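Local atomic coordinates of pseudoazurin (Methylobacterium extorquens, PDB entry 1PMY), a protein that binds one copper ion and probably serves as a small periplasmic electron carrier of the plastocyanin/azurin family. Residues 31-36 with 64-69; 4-9 with 18-23; 42-47 with 54-59. All coordinates share one frame; numbering follows the deposited sequence.

Interaction 1. Residues 31-36 with 64-69; sequences IKFLPT and AVVKFD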
# COMPACT_ATOMS: atom_id res chain seq x y z
N ILE A 31 3.20 -4.59 -9.08
CA ILE A 31 4.10 -3.57 -8.51
C ILE A 31 5.40 -4.33 -8.16
O ILE A 31 5.29 -5.40 -7.61
CB ILE A 31 3.52 -2.88 -7.20
CG1 ILE A 31 2.30 -2.01 -7.57
CG2 ILE A 31 4.58 -2.06 -6.43
CD1 ILE A 31 1.43 -1.53 -6.31
N LYS A 32 6.50 -3.67 -8.45
CA LYS A 32 7.78 -4.20 -7.91
C LYS A 32 8.17 -3.19 -6.79
O LYS A 32 8.41 -1.96 -7.00
CB LYS A 32 8.84 -4.18 -9.01
CG LYS A 32 10.16 -4.84 -8.57
CD LYS A 32 11.17 -4.80 -9.78
CE LYS A 32 11.16 -6.14 -10.51
NZ LYS A 32 11.97 -7.17 -9.74
N PHE A 33 8.27 -3.67 -5.58
CA PHE A 33 8.64 -2.85 -4.40
C PHE A 33 10.20 -3.01 -4.30
O PHE A 33 10.61 -4.15 -4.29
CB PHE A 33 8.03 -3.47 -3.11
CG PHE A 33 6.53 -3.20 -3.08
CD1 PHE A 33 6.05 -2.04 -2.59
CD2 PHE A 33 5.67 -4.23 -3.60
CE1 PHE A 33 4.69 -1.77 -2.59
CE2 PHE A 33 4.30 -4.04 -3.49
CZ PHE A 33 3.81 -2.79 -3.03
N LEU A 34 10.86 -1.85 -4.32
CA LEU A 34 12.33 -1.86 -4.33
C LEU A 34 12.91 -1.51 -2.98
O LEU A 34 12.57 -0.45 -2.48
CB LEU A 34 12.73 -0.80 -5.40
CG LEU A 34 12.36 -1.22 -6.85
CD1 LEU A 34 12.58 -0.01 -7.75
CD2 LEU A 34 13.10 -2.45 -7.27
N PRO A 35 13.82 -2.37 -2.51
CA PRO A 35 14.47 -2.13 -1.22
C PRO A 35 15.54 -1.05 -1.35
O PRO A 35 16.71 -1.32 -1.02
CB PRO A 35 15.01 -3.54 -0.86
CG PRO A 35 15.43 -4.09 -2.23
CD PRO A 35 14.27 -3.64 -3.16
N THR A 36 15.20 0.15 -1.69
CA THR A 36 16.06 1.33 -1.82
C THR A 36 16.88 1.43 -0.56
O THR A 36 18.12 1.61 -0.51
CB THR A 36 15.37 2.67 -2.21
OG1 THR A 36 14.43 2.43 -3.29
CG2 THR A 36 16.37 3.81 -2.61
N ALA A 64 10.33 -7.31 -4.09
CA ALA A 64 9.18 -8.22 -4.11
C ALA A 64 8.24 -7.74 -5.20
O ALA A 64 8.23 -6.54 -5.48
CB ALA A 64 8.40 -8.09 -2.75
N VAL A 65 7.59 -8.66 -5.80
CA VAL A 65 6.59 -8.35 -6.81
C VAL A 65 5.24 -8.90 -6.34
O VAL A 65 5.05 -10.01 -5.83
CB VAL A 65 7.03 -8.92 -8.19
CG1 VAL A 65 5.80 -8.75 -9.12
CG2 VAL A 65 8.26 -8.21 -8.68
N VAL A 66 4.23 -8.01 -6.57
CA VAL A 66 2.84 -8.39 -6.26
C VAL A 66 2.01 -8.15 -7.53
O VAL A 66 1.95 -7.02 -8.04
CB VAL A 66 2.28 -7.56 -5.06
CG1 VAL A 66 0.82 -8.00 -4.71
CG2 VAL A 66 3.20 -7.76 -3.86
N LYS A 67 1.39 -9.23 -8.00
CA LYS A 67 0.52 -9.12 -9.18
C LYS A 67 -0.91 -8.90 -8.64
O LYS A 67 -1.27 -9.47 -7.52
CB LYS A 67 0.68 -10.29 -10.14
CG LYS A 67 0.04 -10.07 -11.51
CD LYS A 67 0.34 -11.27 -12.38
CE LYS A 67 -0.02 -11.34 -13.82
NZ LYS A 67 0.49 -10.13 -14.52
N PHE A 68 -1.67 -8.09 -9.34
CA PHE A 68 -3.01 -7.72 -8.92
C PHE A 68 -4.05 -8.17 -9.95
O PHE A 68 -4.01 -7.68 -11.10
CB PHE A 68 -3.15 -6.23 -8.69
CG PHE A 68 -2.35 -5.70 -7.57
CD1 PHE A 68 -1.00 -5.34 -7.69
CD2 PHE A 68 -2.99 -5.50 -6.34
CE1 PHE A 68 -0.30 -4.84 -6.60
CE2 PHE A 68 -2.31 -5.02 -5.23
CZ PHE A 68 -0.97 -4.68 -5.34
N ASP A 69 -5.00 -9.00 -9.51
CA ASP A 69 -6.05 -9.37 -10.44
C ASP A 69 -7.42 -8.88 -10.03
O ASP A 69 -8.19 -8.49 -10.93
CB ASP A 69 -5.97 -10.86 -10.81
CG ASP A 69 -6.42 -11.58 -9.54
OD1 ASP A 69 -5.67 -11.46 -8.54
OD2 ASP A 69 -7.57 -12.13 -9.56
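The ring of F33 meets the strand 64-67 with its edge: A64 O and V66 CG2 both lie near the ring plane, V66 CG2 at 3.9 Å from F33 CE2. One face of the same ring is covered by its own strand, where I31 CG2 sits 3.4 Å above the plane and over the centre. Farther along, I31 CD1 approaches the F68 ring obliquely, 3.7 Å from F68 CE1; CG1 of I31 stands anti to the carbonyl carbon (chi1 -69°), which carries CD1 toward F68. The backbones run antiparallel, with I31–V66 and F33–A64 as hydrogen-bonded pairs. I31 N gives a bond of 2.9 Å to V66 O and V66 N returns one to I31 O; F33 N gives one of 2.9 Å to A64 O, and A64 N bonds to F33 O in return. Between them K32 and V65 form a non-hydrogen-bonded pair on the other face, K32 CG 3.9 Å from V65 CG2, and the K32 amine goes on to a salt bridge with E63. The two faces therefore differ in chemistry: I31, F33 and F68 turn apolar groups into the interior of the cupredoxin beta-sandwich, whereas K32 and V65 form the outward side, where the aliphatic part of the lysine packs and its charge is matched by a carboxylate.

Interaction 2. Residues 4-9 with 18-23; sequences AVKMLN and FDPALV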
# COMPACT_ATOMS: atom_id res chain seq x y z
N ALA A 4 7.07 0.47 -10.30
CA ALA A 4 8.03 0.35 -9.20
C ALA A 4 7.67 1.40 -8.13
O ALA A 4 7.51 2.59 -8.43
CB ALA A 4 9.43 0.73 -9.82
N VAL A 5 7.78 0.93 -6.92
CA VAL A 5 7.60 1.61 -5.67
C VAL A 5 8.85 1.30 -4.80
O VAL A 5 9.23 0.13 -4.65
CB VAL A 5 6.33 1.04 -4.95
CG1 VAL A 5 6.20 1.68 -3.54
CG2 VAL A 5 5.13 1.42 -5.80
N LYS A 6 9.43 2.40 -4.35
CA LYS A 6 10.59 2.41 -3.49
C LYS A 6 10.20 2.38 -1.98
O LYS A 6 9.30 3.11 -1.59
CB LYS A 6 11.47 3.63 -3.64
CG LYS A 6 11.76 4.28 -4.93
CD LYS A 6 12.01 3.60 -6.22
CE LYS A 6 10.86 2.91 -6.93
NZ LYS A 6 9.83 3.96 -7.37
N MET A 7 10.95 1.62 -1.23
CA MET A 7 10.81 1.54 0.27
C MET A 7 11.94 2.41 0.85
O MET A 7 13.13 2.05 0.73
CB MET A 7 10.90 0.05 0.64
CG MET A 7 9.68 -0.60 -0.05
SD MET A 7 9.55 -2.35 0.51
CE MET A 7 11.11 -2.91 -0.17
N LEU A 8 11.54 3.53 1.40
CA LEU A 8 12.51 4.54 1.88
C LEU A 8 12.42 4.92 3.36
O LEU A 8 11.39 4.99 3.96
CB LEU A 8 12.26 5.86 1.10
CG LEU A 8 12.38 5.84 -0.40
CD1 LEU A 8 11.61 6.98 -1.05
CD2 LEU A 8 13.78 5.72 -0.88
N ASN A 9 13.63 5.15 3.86
CA ASN A 9 13.79 5.70 5.23
C ASN A 9 13.30 7.17 5.23
O ASN A 9 12.70 7.62 6.26
CB ASN A 9 15.23 5.61 5.68
CG ASN A 9 15.73 4.25 5.96
OD1 ASN A 9 14.94 3.23 5.99
ND2 ASN A 9 17.01 4.13 6.29
N PHE A 18 6.70 4.95 1.39
CA PHE A 18 6.64 4.26 0.13
C PHE A 18 6.59 5.44 -0.87
O PHE A 18 5.87 6.40 -0.58
CB PHE A 18 5.45 3.33 -0.07
CG PHE A 18 5.49 2.04 0.69
CD1 PHE A 18 6.21 0.91 0.30
CD2 PHE A 18 4.63 1.95 1.80
CE1 PHE A 18 6.12 -0.28 1.06
CE2 PHE A 18 4.59 0.78 2.57
CZ PHE A 18 5.34 -0.32 2.25
N ASP A 19 7.27 5.25 -1.99
CA ASP A 19 7.16 6.41 -2.99
C ASP A 19 7.00 5.76 -4.36
O ASP A 19 8.00 5.13 -4.80
CB ASP A 19 8.45 7.24 -2.90
CG ASP A 19 8.42 8.42 -3.90
OD1 ASP A 19 7.33 8.75 -4.40
OD2 ASP A 19 9.48 9.05 -4.11
N PRO A 20 5.87 5.94 -4.99
CA PRO A 20 4.71 6.65 -4.57
C PRO A 20 3.87 5.86 -3.49
O PRO A 20 4.06 4.68 -3.48
CB PRO A 20 3.90 6.81 -5.84
CG PRO A 20 4.19 5.57 -6.62
CD PRO A 20 5.72 5.39 -6.37
N ALA A 21 3.14 6.68 -2.75
CA ALA A 21 2.31 6.09 -1.67
C ALA A 21 0.93 5.75 -2.20
O ALA A 21 0.15 4.93 -1.57
CB ALA A 21 2.29 7.10 -0.52
N LEU A 22 0.56 6.28 -3.35
CA LEU A 22 -0.71 6.04 -4.06
C LEU A 22 -0.42 5.58 -5.50
O LEU A 22 0.29 6.27 -6.24
CB LEU A 22 -1.63 7.26 -3.89
CG LEU A 22 -2.89 7.14 -4.79
CD1 LEU A 22 -3.81 6.07 -4.32
CD2 LEU A 22 -3.53 8.50 -4.89
N VAL A 23 -0.87 4.38 -5.79
CA VAL A 23 -0.69 3.72 -7.06
C VAL A 23 -2.02 3.37 -7.73
O VAL A 23 -2.82 2.61 -7.14
CB VAL A 23 0.16 2.39 -6.87
CG1 VAL A 23 0.46 1.84 -8.28
CG2 VAL A 23 1.52 2.71 -6.21
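M7 and F18 both carry CG anti to the carbonyl carbon (chi1 -63° for M7 and -74° for F18); they are a non-hydrogen-bonded pair on one face of the hairpin, and the matching torsions keep the two chains side by side. M7 CG then touches F18 CE1 at 3.7 Å, and the sulfur stands obliquely to the ring, M7 SD 5.3 Å from the F18 centroid, a Met-aromatic contact. V5 splits its two branches: CG1 goes to F18 CB and to P20 O, a buried carbonyl oxygen with no partner in the model, while V5 CG2 meets V23 CG2 at 3.9 Å and P20 CD slightly farther off.

K6 and D19 form an antiparallel hydrogen-bonded pair, K6 N to D19 O at 3.1 Å and D19 N to K6 O at 3.0 Å, and the pairing continues through the backbones of L8 and V17. On the other side of this pair the cis peptide before P20 interrupts the strand. The K6 side chain folds back on itself, bent at three torsions, and brings NZ to 2.9 Å from A4 O, well above that carbonyl's plane, with a weak second bond of 3.4 Å from K6 NZ to D19 O. On the same side L8 CD1 rests on D19 CB.

M7 also packs on the copper ligand H40, and the F18 side chain lies about 4 Å from that of another ligand, M86, at the nearest atoms. Strand 30-34 borders the far side of strand 2-8, and helix 109-120 covers A21 and L22 through L118.

Interaction 3. Residues 42-47 with 54-59; sequences VETIKG and DYVKTT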
# COMPACT_ATOMS: atom_id res chain seq x y z
N VAL A 42 6.46 -5.28 2.86
CA VAL A 42 5.09 -4.97 2.45
C VAL A 42 4.16 -6.09 3.00
O VAL A 42 4.45 -7.32 2.91
CB VAL A 42 5.02 -4.97 0.88
CG1 VAL A 42 3.60 -4.44 0.52
CG2 VAL A 42 5.99 -3.88 0.33
N GLU A 43 3.10 -5.61 3.61
CA GLU A 43 2.13 -6.61 4.18
C GLU A 43 0.75 -6.03 4.07
O GLU A 43 0.51 -4.80 4.29
CB GLU A 43 2.45 -7.00 5.63
CG GLU A 43 1.48 -7.98 6.28
CD GLU A 43 1.85 -8.52 7.63
OE1 GLU A 43 2.95 -8.17 8.06
OE2 GLU A 43 1.13 -9.32 8.23
N THR A 44 -0.16 -6.92 3.75
CA THR A 44 -1.60 -6.48 3.67
C THR A 44 -2.01 -5.88 5.06
O THR A 44 -1.57 -6.43 6.11
CB THR A 44 -2.45 -7.81 3.49
OG1 THR A 44 -2.04 -8.38 2.21
CG2 THR A 44 -3.98 -7.64 3.60
N ILE A 45 -2.85 -4.87 5.02
CA ILE A 45 -3.49 -4.43 6.29
C ILE A 45 -4.91 -5.11 6.24
O ILE A 45 -5.71 -4.91 5.30
CB ILE A 45 -3.69 -2.90 6.31
CG1 ILE A 45 -2.28 -2.33 6.65
CG2 ILE A 45 -4.65 -2.55 7.59
CD1 ILE A 45 -2.16 -0.87 6.12
N LYS A 46 -5.14 -6.05 7.15
CA LYS A 46 -6.45 -6.77 7.14
C LYS A 46 -7.59 -5.80 7.17
O LYS A 46 -7.59 -4.77 7.90
CB LYS A 46 -6.42 -7.66 8.42
CG LYS A 46 -7.61 -8.56 8.32
CD LYS A 46 -7.72 -9.82 9.11
CE LYS A 46 -9.12 -10.22 9.53
NZ LYS A 46 -9.64 -9.21 10.55
N GLY A 47 -8.63 -6.00 6.37
CA GLY A 47 -9.82 -5.17 6.27
C GLY A 47 -9.59 -4.13 5.16
O GLY A 47 -10.57 -3.40 4.84
N ASP A 54 -5.30 -12.47 -2.31
CA ASP A 54 -4.36 -13.25 -1.47
C ASP A 54 -3.66 -12.26 -0.47
O ASP A 54 -3.39 -11.13 -0.81
CB ASP A 54 -3.23 -13.80 -2.33
CG ASP A 54 -3.57 -14.66 -3.54
OD1 ASP A 54 -4.33 -15.59 -3.41
OD2 ASP A 54 -2.91 -14.35 -4.59
N TYR A 55 -3.34 -12.81 0.69
CA TYR A 55 -2.68 -11.98 1.75
C TYR A 55 -1.20 -11.93 1.32
O TYR A 55 -0.65 -12.96 0.89
CB TYR A 55 -2.82 -12.80 3.08
CG TYR A 55 -2.40 -11.97 4.29
CD1 TYR A 55 -3.30 -11.09 4.89
CD2 TYR A 55 -1.07 -12.00 4.75
CE1 TYR A 55 -2.89 -10.33 6.00
CE2 TYR A 55 -0.66 -11.23 5.85
CZ TYR A 55 -1.57 -10.36 6.43
OH TYR A 55 -1.25 -9.57 7.51
N VAL A 56 -0.66 -10.72 1.42
CA VAL A 56 0.75 -10.48 1.05
C VAL A 56 1.56 -10.21 2.33
O VAL A 56 1.08 -9.45 3.19
CB VAL A 56 0.79 -9.22 0.13
CG1 VAL A 56 2.21 -8.76 -0.20
CG2 VAL A 56 -0.08 -9.43 -1.09
N LYS A 57 2.71 -10.86 2.39
CA LYS A 57 3.63 -10.66 3.49
C LYS A 57 5.03 -11.04 2.93
O LYS A 57 5.41 -12.17 2.84
CB LYS A 57 3.40 -11.50 4.75
CG LYS A 57 4.24 -10.85 5.84
CD LYS A 57 4.90 -11.58 6.87
CE LYS A 57 4.37 -12.69 7.68
NZ LYS A 57 5.43 -13.79 7.77
N THR A 58 5.77 -9.97 2.63
CA THR A 58 7.08 -10.09 2.03
C THR A 58 8.18 -10.13 3.08
O THR A 58 7.94 -9.79 4.21
CB THR A 58 7.34 -9.03 0.87
OG1 THR A 58 7.43 -7.67 1.42
CG2 THR A 58 6.13 -9.09 -0.12
N THR A 59 9.34 -10.57 2.61
CA THR A 59 10.56 -10.64 3.45
C THR A 59 11.27 -9.30 3.42
O THR A 59 11.45 -8.52 2.47
CB THR A 59 11.52 -11.75 2.86
OG1 THR A 59 10.75 -12.97 2.90
CG2 THR A 59 12.81 -11.79 3.72
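Y55 lays its ring against T44 and reaches E43 with its hydroxyl, at the outer border of the cupredoxin sandwich, where 54-59 runs antiparallel beside the edge strand 43-44 with a single backbone bridge, E43–K57. T44 CB sits over one face of the Y55 ring, 3.9 Å from its centroid and offset toward the rim, a CH-pi contact. E43 OE2 lies in the ring plane at the edge and accepts from Y55 OH, at a modelled 2.5 Å that is probably too short to read literally, the carboxylate turned 80° from the ring. V56 is gripped from both ends of its backbone: its N gives a nearly straight bond of 2.8 Å to T44 OG1 (170° at the hydrogen), and its O accepts from T44 N at 2.9 Å. K57 lies alongside E43, K57 CG 3.7 Å from E43 OE1, though its amine leads away. At T58 the backbone N bonds to V42 O, and T58 O accepts from N41 ND2, N41 following the copper ligand H40 in sequence. The hydroxyl takes the position between backbone N and carbonyl carbon (chi1 68°), which puts T58 OG1 3.0 Å from V42 N as its acceptor.

From the N terminus, interaction 2 comes first, closing the hairpin of strands 2-8 and 17-25 before the chain reaches strand 30-34. Interaction 1 then opens and closes a long loop by bringing 64-69 back beside 31-36; interaction 3, a smaller closure between 42-47 and 54-59, is nested inside it. None cross. Interactions 1 and 2 share the sheet directly, since strands 30-34 and 2-8 are neighbours, with L34 hydrogen-bonded through the backbone to V5 and M7. Interaction 3 leans on interaction 1 where V42 CG2 meets F33 CD1 at 3.4 Å, and its V42 also touches F18 and M7, so all three converge on a hydrophobic cluster near the copper site.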